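Local structure of adenylate kinase (3UMF) at residues Cys133-Ile137 / Leu211-Val216. The protein catalyses reversible phosphoryl transfer between adenine nucleotides, converting ATP and AMP into two ADP, and so probably helps balance the adenylate pool of this parasitic fluke. Sequence-based numbering, arbitrary orientation.
Sequences CLCVI and LQKFGV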
loop_
_atom_site.group_PDB
_atom_site.type_symbol
_atom_site.label_atom_id
_atom_site.label_comp_id
_atom_site.label_asym_id
_atom_site.label_seq_id
_atom_site.Cartn_x
_atom_site.Cartn_y
_atom_site.Cartn_z
ATOM N N CYS A 133 -7.313 -7.500 7.605
ATOM C CA CYS A 133 -6.055 -6.817 7.854
ATOM C C CYS A 133 -5.857 -6.582 9.348
ATOM O O CYS A 133 -6.820 -6.551 10.118
ATOM C CB CYS A 133 -5.979 -5.496 7.078
ATOM S SG CYS A 133 -6.954 -4.147 7.756
ATOM N N LEU A 134 -4.603 -6.447 9.756
ATOM C CA LEU A 134 -4.290 -6.112 11.134
ATOM C C LEU A 134 -4.549 -4.627 11.369
ATOM O O LEU A 134 -5.214 -4.243 12.331
ATOM C CB LEU A 134 -2.831 -6.453 11.437
ATOM C CG LEU A 134 -2.283 -5.987 12.786
ATOM C CD1 LEU A 134 -3.011 -6.665 13.939
ATOM C CD2 LEU A 134 -0.791 -6.251 12.856
ATOM N N CYS A 135 -4.024 -3.800 10.472
ATOM C CA CYS A 135 -4.216 -2.357 10.544
ATOM C C CYS A 135 -3.874 -1.696 9.217
ATOM O O CYS A 135 -3.383 -2.349 8.294
ATOM C CB CYS A 135 -3.356 -1.755 11.664
ATOM S SG CYS A 135 -1.567 -1.918 11.420
ATOM N N VAL A 136 -4.150 -0.401 9.132
ATOM C CA VAL A 136 -3.790 0.398 7.977
ATOM C C VAL A 136 -2.895 1.539 8.441
ATOM O O VAL A 136 -3.222 2.240 9.398
ATOM C CB VAL A 136 -5.043 0.989 7.294
ATOM C CG1 VAL A 136 -4.651 1.853 6.102
ATOM C CG2 VAL A 136 -5.989 -0.122 6.865
ATOM N N ILE A 137 -1.753 1.708 7.786
ATOM C CA ILE A 137 -0.899 2.858 8.056
ATOM C C ILE A 137 -1.159 3.913 6.995
ATOM O O ILE A 137 -0.905 3.694 5.808
ATOM C CB ILE A 137 0.599 2.489 8.047
ATOM C CG1 ILE A 137 0.862 1.300 8.973
ATOM C CG2 ILE A 137 1.441 3.678 8.478
ATOM C CD1 ILE A 137 2.309 0.852 8.987
ATOM N N LEU A 211 2.629 0.911 15.933
ATOM C CA LEU A 211 2.542 -0.510 15.587
ATOM C C LEU A 211 2.580 -1.418 16.816
ATOM O O LEU A 211 2.084 -2.545 16.778
ATOM C CB LEU A 211 3.657 -0.902 14.616
ATOM C CG LEU A 211 3.424 -0.565 13.143
ATOM C CD1 LEU A 211 4.667 -0.889 12.324
ATOM C CD2 LEU A 211 2.213 -1.323 12.610
ATOM N N GLN A 212 3.178 -0.926 17.897
ATOM C CA GLN A 212 3.235 -1.668 19.152
ATOM C C GLN A 212 1.834 -1.924 19.688
ATOM O O GLN A 212 1.563 -2.978 20.258
ATOM C CB GLN A 212 4.047 -0.889 20.189
ATOM C CG GLN A 212 5.394 -1.502 20.525
ATOM C CD GLN A 212 6.198 -0.644 21.482
ATOM O OE1 GLN A 212 5.667 -0.120 22.463
ATOM N NE2 GLN A 212 7.485 -0.487 21.196
ATOM N N LYS A 213 0.946 -0.955 19.490
ATOM C CA LYS A 213 -0.433 -1.057 19.959
ATOM C C LYS A 213 -1.198 -2.179 19.259
ATOM O O LYS A 213 -2.200 -2.669 19.776
ATOM C CB LYS A 213 -1.159 0.279 19.779
ATOM C CG LYS A 213 -0.474 1.462 20.453
ATOM C CD LYS A 213 -1.268 2.743 20.246
ATOM C CE LYS A 213 -0.492 3.968 20.708
ATOM N NZ LYS A 213 -1.194 5.235 20.351
ATOM N N PHE A 214 -0.728 -2.584 18.085
ATOM C CA PHE A 214 -1.348 -3.696 17.369
ATOM C C PHE A 214 -0.561 -4.988 17.559
ATOM O O PHE A 214 -0.738 -5.950 16.811
ATOM C CB PHE A 214 -1.515 -3.365 15.883
ATOM C CG PHE A 214 -2.581 -2.336 15.615
ATOM C CD1 PHE A 214 -3.893 -2.719 15.394
ATOM C CD2 PHE A 214 -2.273 -0.986 15.602
ATOM C CE1 PHE A 214 -4.880 -1.774 15.156
ATOM C CE2 PHE A 214 -3.256 -0.035 15.365
ATOM C CZ PHE A 214 -4.559 -0.431 15.141
ATOM N N GLY A 215 0.306 -5.001 18.568
ATOM C CA GLY A 215 1.076 -6.184 18.908
ATOM C C GLY A 215 2.244 -6.473 17.984
ATOM O O GLY A 215 2.709 -7.609 17.912
ATOM N N VAL A 216 2.724 -5.455 17.275
ATOM C CA VAL A 216 3.890 -5.613 16.405
ATOM C C VAL A 216 5.114 -4.900 16.985
ATOM O O VAL A 216 5.156 -3.671 17.039
ATOM C CB VAL A 216 3.619 -5.071 14.986
ATOM C CG1 VAL A 216 4.865 -5.195 14.125
ATOM C CG2 VAL A 216 2.454 -5.804 14.347
#
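L134 reaches the chain end with both methyls: CD2 meets V216 CG2 at 3.6 Å, while CD1 lies by the carbonyl O and CB of F214. CG anti to the backbone N (chi1 172°) directs leucine's fork toward the chain end, one methyl for each neighbour. L134 O approaches F214 CD1 obliquely, at 3.7 Å. C135 comes next, its CB pointing at the second segment and sitting almost over the centre of the F214 ring, 3.7 Å from the centroid, in a CH-pi contact. Its SG, 4.5 Å from the centroid of the F214 ring and over the same face, adds a sulfur-aromatic contact and touches L211 CD2; a small, polarisable side chain suits the flat aromatic face. Farther along, isoleucine's long delta branch lets I137 CD1 come within 4.2 Å of L211 CD2, and I192 of the neighbouring edge strand joins C135, L211 and F214 in the same apolar layer. A Schellman motif ends the helix: V216 N bonds L211 O (3.0 Å), G215 N bonds Q212 O (2.9 Å), and C-prime G215, lacking a CB, readily adopts positive phi. Thus the last turn of helix 200-212 and the turn after it pack on the start of strand 135-140 in the P-loop kinase core, a Rossmann-like parallel sheet of order 2-3-1-4-5.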